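Local structure of putative sulfurtransferase DsrE (Allochromatium vinosum, 2HY5) at residues A[38-43]-A[76-81]; A[9-14]-A[44-49]; A[2-7]-A[123-128]; A[19-24]-A[61-66]. The protein is a putative sulfurtransferase of the DsrE/TusD family that could take part in the oxidation of intracellular sulfur, probably by carrying persulfide sulfur. One frame throughout, in Å; residues are numbered along the deposited sequence.

Interaction 1. Residues A[38-43]-A[76-81]; sequences FFYHDG and VVCVAA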
loop_
_atom_site.group_PDB
_atom_site.type_symbol
_atom_site.label_atom_id
_atom_site.label_comp_id
_atom_site.label_asym_id
_atom_site.label_seq_id
_atom_site.Cartn_x
_atom_site.Cartn_y
_atom_site.Cartn_z
ATOM N N PHE A 38 -3.901 0.562 -19.323
ATOM C CA PHE A 38 -4.764 1.480 -18.601
ATOM C C PHE A 38 -4.269 1.769 -17.190
ATOM O O PHE A 38 -4.034 0.851 -16.408
ATOM C CB PHE A 38 -6.182 0.907 -18.556
ATOM C CG PHE A 38 -7.218 1.892 -18.113
ATOM C CD1 PHE A 38 -7.428 2.146 -16.762
ATOM C CD2 PHE A 38 -7.964 2.596 -19.052
ATOM C CE1 PHE A 38 -8.368 3.088 -16.351
ATOM C CE2 PHE A 38 -8.908 3.541 -18.656
ATOM C CZ PHE A 38 -9.110 3.790 -17.303
ATOM N N PHE A 39 -4.099 3.050 -16.881
ATOM C CA PHE A 39 -3.636 3.456 -15.560
ATOM C C PHE A 39 -4.808 3.947 -14.725
ATOM O O PHE A 39 -5.532 4.861 -15.125
ATOM C CB PHE A 39 -2.565 4.545 -15.681
ATOM C CG PHE A 39 -1.347 4.109 -16.447
ATOM C CD1 PHE A 39 -1.299 4.223 -17.831
ATOM C CD2 PHE A 39 -0.264 3.549 -15.787
ATOM C CE1 PHE A 39 -0.180 3.790 -18.547
ATOM C CE2 PHE A 39 0.856 3.115 -16.491
ATOM C CZ PHE A 39 0.895 3.234 -17.873
ATOM N N TYR A 40 -4.992 3.324 -13.563
ATOM C CA TYR A 40 -6.090 3.660 -12.662
ATOM C C TYR A 40 -5.553 3.885 -11.245
ATOM O O TYR A 40 -4.411 3.538 -10.955
ATOM C CB TYR A 40 -7.123 2.528 -12.665
ATOM C CG TYR A 40 -8.466 2.914 -12.096
ATOM C CD1 TYR A 40 -9.046 4.147 -12.406
ATOM C CD2 TYR A 40 -9.172 2.044 -11.265
ATOM C CE1 TYR A 40 -10.293 4.502 -11.905
ATOM C CE2 TYR A 40 -10.425 2.390 -10.761
ATOM C CZ TYR A 40 -10.978 3.620 -11.084
ATOM O OH TYR A 40 -12.215 3.978 -10.594
ATOM N N HIS A 41 -6.378 4.450 -10.367
ATOM C CA HIS A 41 -5.951 4.749 -8.994
ATOM C C HIS A 41 -4.666 5.584 -9.092
ATOM O O HIS A 41 -4.523 6.394 -10.006
ATOM C CB HIS A 41 -5.664 3.461 -8.206
ATOM C CG HIS A 41 -6.805 2.491 -8.168
ATOM N ND1 HIS A 41 -8.035 2.797 -7.625
ATOM C CD2 HIS A 41 -6.886 1.197 -8.566
ATOM C CE1 HIS A 41 -8.821 1.738 -7.689
ATOM N NE2 HIS A 41 -8.147 0.753 -8.256
ATOM N N ASP A 42 -3.734 5.387 -8.160
ATOM C CA ASP A 42 -2.465 6.120 -8.184
ATOM C C ASP A 42 -1.670 5.800 -9.448
ATOM O O ASP A 42 -0.658 6.437 -9.735
ATOM C CB ASP A 42 -1.620 5.778 -6.954
ATOM C CG ASP A 42 -1.873 6.714 -5.788
ATOM O OD1 ASP A 42 -2.738 7.609 -5.912
ATOM O OD2 ASP A 42 -1.201 6.554 -4.746
ATOM N N GLY A 43 -2.134 4.805 -10.198
ATOM C CA GLY A 43 -1.464 4.433 -11.429
ATOM C C GLY A 43 -1.400 5.594 -12.405
ATOM O O GLY A 43 -0.495 5.660 -13.236
ATOM N N VAL A 76 -3.620 4.750 -21.708
ATOM C CA VAL A 76 -4.738 5.555 -21.249
ATOM C C VAL A 76 -4.731 5.790 -19.746
ATOM O O VAL A 76 -4.473 4.878 -18.955
ATOM C CB VAL A 76 -6.071 4.885 -21.655
ATOM C CG1 VAL A 76 -7.250 5.807 -21.355
ATOM C CG2 VAL A 76 -6.028 4.522 -23.137
ATOM N N VAL A 77 -5.013 7.033 -19.371
ATOM C CA VAL A 77 -5.073 7.448 -17.971
ATOM C C VAL A 77 -6.510 7.835 -17.629
ATOM O O VAL A 77 -7.118 8.665 -18.312
ATOM C CB VAL A 77 -4.144 8.655 -17.730
ATOM C CG1 VAL A 77 -4.266 9.140 -16.296
ATOM C CG2 VAL A 77 -2.705 8.266 -18.052
ATOM N N CYS A 78 -7.056 7.230 -16.576
ATOM C CA CYS A 78 -8.424 7.508 -16.151
ATOM C C CYS A 78 -8.618 8.975 -15.773
ATOM O O CYS A 78 -7.902 9.504 -14.923
ATOM C CB CYS A 78 -8.792 6.635 -14.954
ATOM S SG CYS A 78 -10.448 6.962 -14.329
ATOM N N VAL A 79 -9.600 9.624 -16.389
ATOM C CA VAL A 79 -9.858 11.033 -16.109
ATOM C C VAL A 79 -10.295 11.302 -14.670
ATOM O O VAL A 79 -9.845 12.265 -14.051
ATOM C CB VAL A 79 -10.920 11.610 -17.080
ATOM C CG1 VAL A 79 -12.262 10.921 -16.869
ATOM C CG2 VAL A 79 -11.047 13.107 -16.875
ATOM N N ALA A 80 -11.169 10.451 -14.138
ATOM C CA ALA A 80 -11.669 10.608 -12.772
ATOM C C ALA A 80 -10.531 10.520 -11.764
ATOM O O ALA A 80 -10.392 11.375 -10.885
ATOM C CB ALA A 80 -12.714 9.540 -12.475
ATOM N N ALA A 81 -9.718 9.479 -11.899
ATOM C CA ALA A 81 -8.582 9.278 -11.012
ATOM C C ALA A 81 -7.538 10.380 -11.219
ATOM O O ALA A 81 -6.870 10.796 -10.277
ATOM C CB ALA A 81 -7.964 7.902 -11.263
#
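Two backbone hydrogen bonds tie Phe39 to the parallel strand beside it: Phe39 N gives its hydrogen to Val76 O at 2.8 Å, and Phe39 O receives Cys78 N at 3.2 Å. Val76 O also has the CA-H of Phe38 pointing at it. Cys78, by similarity the cysteine that carries the persulfide, ends its strand at the N-cap of the following helix. Its SG lies anti to the backbone N (chi1 178°), and in that position it accepts from Ala81 N at 3.6 Å, a long but nearly linear capping bond. The same sulfur meets the edge of the Tyr40 ring, 3.5 Å from Tyr40 CE1, while Phe38 CZ packs on Cys78 CB at 3.7 Å. Phe38 and Tyr40 suit this place because they wall the cysteine with carbon, the tyrosine hydroxyl bonding instead to Glu24 O of a DsrF chain. Among neighbouring polar groups, His41 ND1 bonds to Glu24 OE1 of that DsrF chain and Asp42 OD1 forms a salt bridge with Arg85. The contact joins strands 33-39 and 75-78 of a beta-alpha-beta unit whose connection is helix 60-71; strand 2-7 borders it beyond Phe38, strand 108-110 beyond Val77, and helix 113-121 covers the Phe38 side.

Interaction 2. Residues A[9-14]-A[44-49]; sequences EGPYQH and VNNSTR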
loop_
_atom_site.group_PDB
_atom_site.type_symbol
_atom_site.label_atom_id
_atom_site.label_comp_id
_atom_site.label_asym_id
_atom_site.label_seq_id
_atom_site.Cartn_x
_atom_site.Cartn_y
_atom_site.Cartn_z
ATOM N N GLU A 9 -0.909 1.408 -9.322
ATOM C CA GLU A 9 -0.059 2.140 -8.397
ATOM C C GLU A 9 0.869 3.129 -9.064
ATOM O O GLU A 9 1.226 2.979 -10.231
ATOM C CB GLU A 9 0.769 1.156 -7.576
ATOM C CG GLU A 9 -0.052 0.078 -6.905
ATOM C CD GLU A 9 -1.149 0.638 -6.017
ATOM O OE1 GLU A 9 -0.935 1.708 -5.410
ATOM O OE2 GLU A 9 -2.216 -0.005 -5.914
ATOM N N GLY A 10 1.271 4.132 -8.290
ATOM C CA GLY A 10 2.169 5.148 -8.797
ATOM C C GLY A 10 3.577 4.629 -9.012
ATOM O O GLY A 10 3.958 3.588 -8.465
ATOM N N PRO A 11 4.382 5.344 -9.810
ATOM C CA PRO A 11 5.762 4.953 -10.098
ATOM C C PRO A 11 6.658 5.015 -8.861
ATOM O O PRO A 11 6.486 5.878 -7.998
ATOM C CB PRO A 11 6.179 5.951 -11.174
ATOM C CG PRO A 11 5.413 7.186 -10.785
ATOM C CD PRO A 11 4.053 6.637 -10.439
ATOM N N TYR A 12 7.598 4.076 -8.788
ATOM C CA TYR A 12 8.574 3.976 -7.703
ATOM C C TYR A 12 8.044 3.522 -6.349
ATOM O O TYR A 12 8.636 2.644 -5.726
ATOM C CB TYR A 12 9.331 5.303 -7.538
ATOM C CG TYR A 12 10.023 5.754 -8.811
ATOM C CD1 TYR A 12 9.463 6.740 -9.616
ATOM C CD2 TYR A 12 11.199 5.140 -9.241
ATOM C CE1 TYR A 12 10.053 7.105 -10.830
ATOM C CE2 TYR A 12 11.800 5.494 -10.448
ATOM C CZ TYR A 12 11.219 6.476 -11.237
ATOM O OH TYR A 12 11.791 6.826 -12.435
ATOM N N GLN A 13 6.936 4.105 -5.895
ATOM C CA GLN A 13 6.362 3.741 -4.597
ATOM C C GLN A 13 6.107 2.238 -4.512
ATOM O O GLN A 13 6.365 1.616 -3.490
ATOM C CB GLN A 13 5.050 4.493 -4.362
ATOM C CG GLN A 13 4.439 4.268 -2.973
ATOM C CD GLN A 13 4.917 5.270 -1.936
ATOM O OE1 GLN A 13 5.847 6.043 -2.174
ATOM N NE2 GLN A 13 4.275 5.263 -0.774
ATOM N N HIS A 14 5.576 1.670 -5.591
ATOM C CA HIS A 14 5.294 0.239 -5.660
ATOM C C HIS A 14 5.903 -0.324 -6.937
ATOM O O HIS A 14 6.012 0.377 -7.946
ATOM C CB HIS A 14 3.785 -0.015 -5.659
ATOM C CG HIS A 14 3.109 0.354 -4.375
ATOM N ND1 HIS A 14 2.579 1.605 -4.141
ATOM C CD2 HIS A 14 2.878 -0.367 -3.250
ATOM C CE1 HIS A 14 2.049 1.640 -2.931
ATOM N NE2 HIS A 14 2.216 0.456 -2.370
ATOM N N VAL A 44 -2.350 6.517 -12.312
ATOM C CA VAL A 44 -2.353 7.658 -13.222
ATOM C C VAL A 44 -1.077 8.495 -13.104
ATOM O O VAL A 44 -0.714 9.216 -14.037
ATOM C CB VAL A 44 -3.584 8.577 -12.984
ATOM C CG1 VAL A 44 -4.870 7.782 -13.197
ATOM C CG2 VAL A 44 -3.537 9.162 -11.580
ATOM N N ASN A 45 -0.386 8.385 -11.973
ATOM C CA ASN A 45 0.831 9.157 -11.756
ATOM C C ASN A 45 2.020 8.697 -12.609
ATOM O O ASN A 45 3.095 9.300 -12.569
ATOM C CB ASN A 45 1.189 9.147 -10.263
ATOM C CG ASN A 45 0.193 9.944 -9.418
ATOM O OD1 ASN A 45 0.057 9.716 -8.213
ATOM N ND2 ASN A 45 -0.496 10.890 -10.047
ATOM N N ASN A 46 1.822 7.634 -13.386
ATOM C CA ASN A 46 2.872 7.131 -14.271
ATOM C C ASN A 46 2.879 7.935 -15.563
ATOM O O ASN A 46 3.695 7.683 -16.449
ATOM C CB ASN A 46 2.613 5.672 -14.646
ATOM C CG ASN A 46 2.989 4.717 -13.548
ATOM O OD1 ASN A 46 4.167 4.471 -13.306
ATOM N ND2 ASN A 46 1.986 4.172 -12.871
ATOM N N SER A 47 1.978 8.906 -15.664
ATOM C CA SER A 47 1.864 9.686 -16.890
ATOM C C SER A 47 2.351 11.129 -16.833
ATOM O O SER A 47 2.187 11.869 -17.803
ATOM C CB SER A 47 0.413 9.682 -17.367
ATOM O OG SER A 47 -0.421 10.403 -16.480
ATOM N N THR A 48 2.940 11.539 -15.716
ATOM C CA THR A 48 3.427 12.910 -15.607
ATOM C C THR A 48 4.797 13.071 -16.254
ATOM O O THR A 48 5.647 12.192 -16.147
ATOM C CB THR A 48 3.516 13.369 -14.133
ATOM O OG1 THR A 48 4.173 14.641 -14.073
ATOM C CG2 THR A 48 4.284 12.363 -13.298
ATOM N N ARG A 49 5.006 14.204 -16.917
ATOM C CA ARG A 49 6.274 14.488 -17.588
ATOM C C ARG A 49 7.203 15.295 -16.685
ATOM O O ARG A 49 8.302 15.662 -17.089
ATOM C CB ARG A 49 6.027 15.282 -18.878
ATOM C CG ARG A 49 5.523 16.717 -18.660
ATOM C CD ARG A 49 5.420 17.484 -19.991
ATOM N NE ARG A 49 5.129 18.907 -19.802
ATOM C CZ ARG A 49 3.907 19.412 -19.652
ATOM N NH1 ARG A 49 2.848 18.612 -19.673
ATOM N NH2 ARG A 49 3.741 20.721 -19.480
#
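Pro11 and Asn46 run past each other in opposite directions, the pyrrolidine ring lying alongside the amide. The oxygen end of that amide comes closest, Asn46 OD1 standing 3.3 Å from Pro11 CB, whereas Asn46 CG sits 3.8 Å from Pro11 CD. With CG anti to its own carbonyl carbon (chi1 -78°) and the amide twisted by chi2 of -74°, Asn46 brings its nitrogen to the backbone of the other loop: ND2 donates to Glu9 O at 3.0 Å. That bond is bent, with 136° at the hydrogen, and the acceptor lies somewhat out of the amide plane. An asparagine fits here because a short amide offers a donor and an acceptor together, ND2 bonding to Gly43 O as well and OD1 to Ser17 OG, and these partners fix the amide's rotation. Pro11 is flanked by a second residue: its CD lies 3.5 Å from Asn45 O and 3.8 Å from Asn45 CB. Proline has no N-H to satisfy and offers only carbon to these groups. Gly10 CA lies 4.4 Å from Asn45 CB. The contact joins loops that follow two neighbouring parallel strands, 2-7 and 33-39, at the C-terminal edge of the sheet, the edge that also holds Cys78. Ile60 of helix 60-71 packs on both Pro11 and Asn46, and helix 79-85 touches Asn45 through Arg85.

Interaction 3. Residues A[2-7]-A[123-128]; sequences KFALQI and DRLVVF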
loop_
_atom_site.group_PDB
_atom_site.type_symbol
_atom_site.label_atom_id
_atom_site.label_comp_id
_atom_site.label_asym_id
_atom_site.label_seq_id
_atom_site.Cartn_x
_atom_site.Cartn_y
_atom_site.Cartn_z
ATOM N N LYS A 2 -4.241 -11.088 -27.458
ATOM C CA LYS A 2 -4.370 -9.662 -27.166
ATOM C C LYS A 2 -4.486 -9.459 -25.654
ATOM O O LYS A 2 -5.273 -10.131 -24.990
ATOM C CB LYS A 2 -5.618 -9.090 -27.843
ATOM C CG LYS A 2 -5.687 -9.305 -29.343
ATOM C CD LYS A 2 -6.973 -8.712 -29.903
ATOM C CE LYS A 2 -7.084 -8.905 -31.404
ATOM N NZ LYS A 2 -8.357 -8.343 -31.937
ATOM N N PHE A 3 -3.705 -8.520 -25.129
ATOM C CA PHE A 3 -3.692 -8.214 -23.698
ATOM C C PHE A 3 -4.226 -6.838 -23.347
ATOM O O PHE A 3 -4.069 -5.883 -24.103
ATOM C CB PHE A 3 -2.262 -8.259 -23.154
ATOM C CG PHE A 3 -1.702 -9.635 -23.008
ATOM C CD1 PHE A 3 -2.020 -10.412 -21.898
ATOM C CD2 PHE A 3 -0.847 -10.154 -23.973
ATOM C CE1 PHE A 3 -1.492 -11.697 -21.754
ATOM C CE2 PHE A 3 -0.314 -11.433 -23.838
ATOM C CZ PHE A 3 -0.637 -12.205 -22.729
ATOM N N ALA A 4 -4.846 -6.758 -22.176
ATOM C CA ALA A 4 -5.333 -5.500 -21.634
ATOM C C ALA A 4 -4.563 -5.443 -20.319
ATOM O O ALA A 4 -4.674 -6.356 -19.501
ATOM C CB ALA A 4 -6.832 -5.564 -21.372
ATOM N N LEU A 5 -3.753 -4.406 -20.126
ATOM C CA LEU A 5 -2.981 -4.288 -18.889
ATOM C C LEU A 5 -3.502 -3.139 -18.042
ATOM O O LEU A 5 -3.745 -2.048 -18.546
ATOM C CB LEU A 5 -1.498 -4.055 -19.195
ATOM C CG LEU A 5 -0.797 -5.086 -20.084
ATOM C CD1 LEU A 5 0.683 -4.745 -20.168
ATOM C CD2 LEU A 5 -0.986 -6.489 -19.528
ATOM N N GLN A 6 -3.667 -3.394 -16.749
ATOM C CA GLN A 6 -4.159 -2.394 -15.815
ATOM C C GLN A 6 -3.086 -2.186 -14.750
ATOM O O GLN A 6 -2.578 -3.155 -14.188
ATOM C CB GLN A 6 -5.457 -2.888 -15.165
ATOM C CG GLN A 6 -6.186 -1.839 -14.327
ATOM C CD GLN A 6 -7.366 -2.432 -13.570
ATOM O OE1 GLN A 6 -8.111 -3.257 -14.103
ATOM N NE2 GLN A 6 -7.564 -1.979 -12.333
ATOM N N ILE A 7 -2.733 -0.927 -14.495
ATOM C CA ILE A 7 -1.722 -0.591 -13.494
ATOM C C ILE A 7 -2.391 0.320 -12.467
ATOM O O ILE A 7 -2.890 1.390 -12.815
ATOM C CB ILE A 7 -0.517 0.109 -14.159
ATOM C CG1 ILE A 7 0.115 -0.849 -15.180
ATOM C CG2 ILE A 7 0.516 0.509 -13.108
ATOM C CD1 ILE A 7 1.179 -0.231 -16.039
ATOM N N ASP A 123 -7.908 -10.799 -24.935
ATOM C CA ASP A 123 -8.060 -12.196 -24.557
ATOM C C ASP A 123 -7.750 -12.366 -23.075
ATOM O O ASP A 123 -8.309 -13.238 -22.413
ATOM C CB ASP A 123 -7.114 -13.068 -25.382
ATOM C CG ASP A 123 -7.452 -13.050 -26.857
ATOM O OD1 ASP A 123 -8.604 -13.392 -27.200
ATOM O OD2 ASP A 123 -6.571 -12.699 -27.670
ATOM N N ARG A 124 -6.862 -11.521 -22.559
ATOM C CA ARG A 124 -6.470 -11.584 -21.154
ATOM C C ARG A 124 -6.363 -10.197 -20.530
ATOM O O ARG A 124 -5.907 -9.250 -21.173
ATOM C CB ARG A 124 -5.114 -12.278 -21.015
ATOM C CG ARG A 124 -5.057 -13.683 -21.589
ATOM C CD ARG A 124 -5.830 -14.668 -20.738
ATOM N NE ARG A 124 -5.681 -16.030 -21.244
ATOM C CZ ARG A 124 -6.391 -16.543 -22.240
ATOM N NH1 ARG A 124 -7.316 -15.815 -22.848
ATOM N NH2 ARG A 124 -6.172 -17.792 -22.631
ATOM N N LEU A 125 -6.796 -10.092 -19.278
ATOM C CA LEU A 125 -6.712 -8.845 -18.525
ATOM C C LEU A 125 -5.733 -9.118 -17.393
ATOM O O LEU A 125 -6.011 -9.927 -16.504
ATOM C CB LEU A 125 -8.070 -8.456 -17.939
ATOM C CG LEU A 125 -8.046 -7.322 -16.905
ATOM C CD1 LEU A 125 -7.606 -6.007 -17.550
ATOM C CD2 LEU A 125 -9.426 -7.190 -16.297
ATOM N N VAL A 126 -4.589 -8.447 -17.431
ATOM C CA VAL A 126 -3.563 -8.638 -16.418
ATOM C C VAL A 126 -3.449 -7.365 -15.595
ATOM O O VAL A 126 -3.093 -6.307 -16.116
ATOM C CB VAL A 126 -2.209 -8.979 -17.070
ATOM C CG1 VAL A 126 -1.208 -9.402 -16.009
ATOM C CG2 VAL A 126 -2.399 -10.093 -18.086
ATOM N N VAL A 127 -3.764 -7.487 -14.308
ATOM C CA VAL A 127 -3.755 -6.358 -13.386
ATOM C C VAL A 127 -2.527 -6.342 -12.487
ATOM O O VAL A 127 -2.145 -7.359 -11.910
ATOM C CB VAL A 127 -5.016 -6.376 -12.493
ATOM C CG1 VAL A 127 -5.062 -5.115 -11.625
ATOM C CG2 VAL A 127 -6.263 -6.475 -13.356
ATOM N N PHE A 128 -1.913 -5.171 -12.373
ATOM C CA PHE A 128 -0.730 -5.002 -11.545
ATOM C C PHE A 128 -1.040 -3.966 -10.484
ATOM O O PHE A 128 -1.374 -2.826 -10.799
ATOM C CB PHE A 128 0.457 -4.540 -12.396
ATOM C CG PHE A 128 0.920 -5.564 -13.396
ATOM C CD1 PHE A 128 0.277 -5.699 -14.626
ATOM C CD2 PHE A 128 1.973 -6.421 -13.091
ATOM C CE1 PHE A 128 0.677 -6.677 -15.541
ATOM C CE2 PHE A 128 2.384 -7.408 -14.001
ATOM C CZ PHE A 128 1.732 -7.534 -15.226
#
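The Phe128 ring presents its edge to strand 2-7, with Gln6 O in the ring plane 3.8 Å from Phe128 CD1 and Leu5 CD2 also near that plane. Phe3 lies obliquely to its neighbours, its CD1 meeting Arg124 CB at 3.7 Å and Val126 CG2 at 3.8 Å; the plane of the Arg124 guanidinium is turned 70° from this ring. Leu5 and Val126 lie side by side on the same face, which helix 16-29 covers through Ala20 and Ala24. On the other face Ala4 and Gln6 pack under helix 113-121, while Leu125 and Val127 meet Val133 of a DsrF chain. Gln6, extended with CG anti to its N (chi1 -171°), runs alongside Val127; NE2 bonds to Asn8 OD1, but the buried OE1 has no hydrogen-bond partner. Backbone bonds join the two strands in parallel register, among them Ala4 N to Arg124 O, and Phe128 N meets Gln6 O at 2.8 Å. At the N-terminal end of the pairing Asp123 is well suited, since its OD2 accepts Lys2 N at 2.8 Å through the anti side of the carboxylate, while Lys2 O takes both Asp123 N and Arg124 N. Arg124 reaches a DsrH chain with NE and NH2. First and last strands paired at a 16° angle, with helices on both faces, are characteristic of a parallel, three-layer alpha/beta fold.

Interaction 4. Residues A[19-24]-A[61-66]; sequences SAYQFA and VNRWAE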
loop_
_atom_site.group_PDB
_atom_site.type_symbol
_atom_site.label_atom_id
_atom_site.label_comp_id
_atom_site.label_asym_id
_atom_site.label_seq_id
_atom_site.Cartn_x
_atom_site.Cartn_y
_atom_site.Cartn_z
ATOM N N SER A 19 6.797 -3.995 -12.869
ATOM C CA SER A 19 6.418 -5.358 -13.218
ATOM C C SER A 19 5.576 -5.352 -14.488
ATOM O O SER A 19 5.747 -6.206 -15.362
ATOM C CB SER A 19 5.632 -5.998 -12.075
ATOM O OG SER A 19 6.445 -6.119 -10.924
ATOM N N ALA A 20 4.668 -4.387 -14.581
ATOM C CA ALA A 20 3.796 -4.271 -15.744
ATOM C C ALA A 20 4.629 -3.966 -16.980
ATOM O O ALA A 20 4.370 -4.493 -18.060
ATOM C CB ALA A 20 2.760 -3.173 -15.514
ATOM N N TYR A 21 5.628 -3.107 -16.820
ATOM C CA TYR A 21 6.502 -2.753 -17.933
ATOM C C TYR A 21 7.263 -3.976 -18.445
ATOM O O TYR A 21 7.288 -4.250 -19.651
ATOM C CB TYR A 21 7.504 -1.680 -17.507
ATOM C CG TYR A 21 8.564 -1.445 -18.554
ATOM C CD1 TYR A 21 8.298 -0.669 -19.684
ATOM C CD2 TYR A 21 9.803 -2.072 -18.459
ATOM C CE1 TYR A 21 9.247 -0.530 -20.695
ATOM C CE2 TYR A 21 10.751 -1.947 -19.463
ATOM C CZ TYR A 21 10.470 -1.174 -20.578
ATOM O OH TYR A 21 11.420 -1.053 -21.567
ATOM N N GLN A 22 7.886 -4.715 -17.530
ATOM C CA GLN A 22 8.648 -5.899 -17.924
ATOM C C GLN A 22 7.744 -6.948 -18.562
ATOM O O GLN A 22 8.150 -7.634 -19.495
ATOM C CB GLN A 22 9.390 -6.492 -16.717
ATOM C CG GLN A 22 10.375 -5.524 -16.055
ATOM C CD GLN A 22 11.536 -5.121 -16.956
ATOM O OE1 GLN A 22 12.204 -4.107 -16.722
ATOM N NE2 GLN A 22 11.791 -5.920 -17.979
ATOM N N PHE A 23 6.519 -7.071 -18.062
ATOM C CA PHE A 23 5.565 -8.030 -18.626
ATOM C C PHE A 23 5.199 -7.598 -20.045
ATOM O O PHE A 23 5.201 -8.404 -20.974
ATOM C CB PHE A 23 4.286 -8.088 -17.790
ATOM C CG PHE A 23 3.282 -9.086 -18.294
ATOM C CD1 PHE A 23 3.301 -10.400 -17.838
ATOM C CD2 PHE A 23 2.337 -8.722 -19.248
ATOM C CE1 PHE A 23 2.392 -11.339 -18.325
ATOM C CE2 PHE A 23 1.423 -9.651 -19.745
ATOM C CZ PHE A 23 1.449 -10.963 -19.283
ATOM N N ALA A 24 4.876 -6.317 -20.200
ATOM C CA ALA A 24 4.501 -5.774 -21.499
ATOM C C ALA A 24 5.610 -5.965 -22.515
ATOM O O ALA A 24 5.363 -6.412 -23.638
ATOM C CB ALA A 24 4.173 -4.292 -21.376
ATOM N N VAL A 61 8.616 6.806 -16.360
ATOM C CA VAL A 61 7.759 7.471 -17.328
ATOM C C VAL A 61 8.333 7.444 -18.737
ATOM O O VAL A 61 7.634 7.073 -19.679
ATOM C CB VAL A 61 7.485 8.929 -16.925
ATOM C CG1 VAL A 61 6.536 9.580 -17.935
ATOM C CG2 VAL A 61 6.877 8.964 -15.526
ATOM N N ASN A 62 9.595 7.837 -18.887
ATOM C CA ASN A 62 10.210 7.855 -20.209
ATOM C C ASN A 62 10.332 6.465 -20.806
ATOM O O ASN A 62 10.219 6.292 -22.016
ATOM C CB ASN A 62 11.589 8.519 -20.163
ATOM C CG ASN A 62 11.497 10.024 -19.999
ATOM O OD1 ASN A 62 10.441 10.618 -20.217
ATOM N ND2 ASN A 62 12.608 10.649 -19.627
ATOM N N ARG A 63 10.561 5.480 -19.947
ATOM C CA ARG A 63 10.696 4.098 -20.385
ATOM C C ARG A 63 9.371 3.602 -20.968
ATOM O O ARG A 63 9.350 2.931 -21.999
ATOM C CB ARG A 63 11.126 3.238 -19.203
ATOM C CG ARG A 63 11.441 1.807 -19.557
ATOM C CD ARG A 63 11.654 0.998 -18.290
ATOM N NE ARG A 63 13.064 0.754 -18.016
ATOM C CZ ARG A 63 13.501 0.021 -16.996
ATOM N NH1 ARG A 63 12.629 -0.528 -16.158
ATOM N NH2 ARG A 63 14.803 -0.176 -16.821
ATOM N N TRP A 64 8.265 3.934 -20.308
ATOM C CA TRP A 64 6.941 3.553 -20.804
ATOM C C TRP A 64 6.714 4.258 -22.141
ATOM O O TRP A 64 6.200 3.671 -23.091
ATOM C CB TRP A 64 5.844 3.994 -19.830
ATOM C CG TRP A 64 5.417 2.953 -18.832
ATOM C CD1 TRP A 64 5.465 3.056 -17.470
ATOM C CD2 TRP A 64 4.840 1.670 -19.113
ATOM N NE1 TRP A 64 4.956 1.921 -16.884
ATOM C CE2 TRP A 64 4.565 1.052 -17.871
ATOM C CE3 TRP A 64 4.531 0.979 -20.293
ATOM C CZ2 TRP A 64 3.989 -0.220 -17.778
ATOM C CZ3 TRP A 64 3.958 -0.287 -20.197
ATOM C CH2 TRP A 64 3.696 -0.872 -18.948
ATOM N N ALA A 65 7.097 5.529 -22.206
ATOM C CA ALA A 65 6.916 6.312 -23.424
ATOM C C ALA A 65 7.720 5.741 -24.589
ATOM O O ALA A 65 7.248 5.725 -25.730
ATOM C CB ALA A 65 7.310 7.759 -23.177
ATOM N N GLU A 66 8.932 5.273 -24.302
ATOM C CA GLU A 66 9.780 4.692 -25.336
ATOM C C GLU A 66 9.160 3.392 -25.840
ATOM O O GLU A 66 9.187 3.101 -27.037
ATOM C CB GLU A 66 11.185 4.433 -24.786
ATOM C CG GLU A 66 11.909 5.701 -24.356
ATOM C CD GLU A 66 13.239 5.426 -23.683
ATOM O OE1 GLU A 66 13.251 4.715 -22.656
ATOM O OE2 GLU A 66 14.272 5.923 -24.178
HETATM O O HOH W 1 11.312 1.064 -23.025
HETATM O O HOH W 2 11.895 -2.409 -14.244
#
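Tyr21 lies at the centre of the tight part of this contact, forming with Trp64 a T-shaped pair in which the tyrosine edge points at the indole face, planes at 89° and centroids 5.5 Å apart. Tyr21 CB adds a CH-pi contact over the same six-membered ring. Alanines suit the remaining places because they let the broad indole approach the helix backbone: Ala20 CB lies at the indole edge, 3.9 Å from Trp64 CZ2, and Ala24 CB is 4.2 Å from Trp64 CZ3. Trp64 NE1 is satisfied by Ser17 OG. Equally close is Arg63, which crosses Tyr21 at about a right angle and lays its methylenes over the ring, CD 3.4 Å from the tyrosine centroid in a second CH-pi contact. Bent at chi3 (-102°), this arginine covers an aromatic face and still extends its charge toward the looser side, NH2 bonding to Gly61 O of a DsrF chain. Between the two helices water links the polar groups there: one molecule joins Tyr21 OH, at 2.6 Å, to Arg63 O, and another lies between Gln22 OE1 and Arg63 NH1, its bond from NH1 weak. The segment axes are 11.1 Å apart, a separation bridged by the large side chains of Tyr21, Arg63 and Trp64. Two nearly parallel helices side by side on one face of a parallel sheet, tryptophan inward, are characteristic of one helical layer of a three-layer alpha/beta/alpha sandwich.

Interactions 1 and 3 are strand pairings in one parallel sheet, made continuous where Phe38 of the first bonds to Leu5 and Ile7 of the second; both rest on regular backbone bonds between mostly buried residues, although interaction 3 ends in exposed Lys2. Interaction 4 belongs to one of the helical layers over that sheet, with Ile7 packing on Trp64 and Ala20, and grades from apolar contacts inside to water-mediated ones outside. Interaction 2 gathers the loops following strands 2-7 and 33-39 and relies on one asparagine amide and proline packing instead of regular pairing. It touches interaction 1 through Val44 and Val77, and both reach the second DsrE subunit.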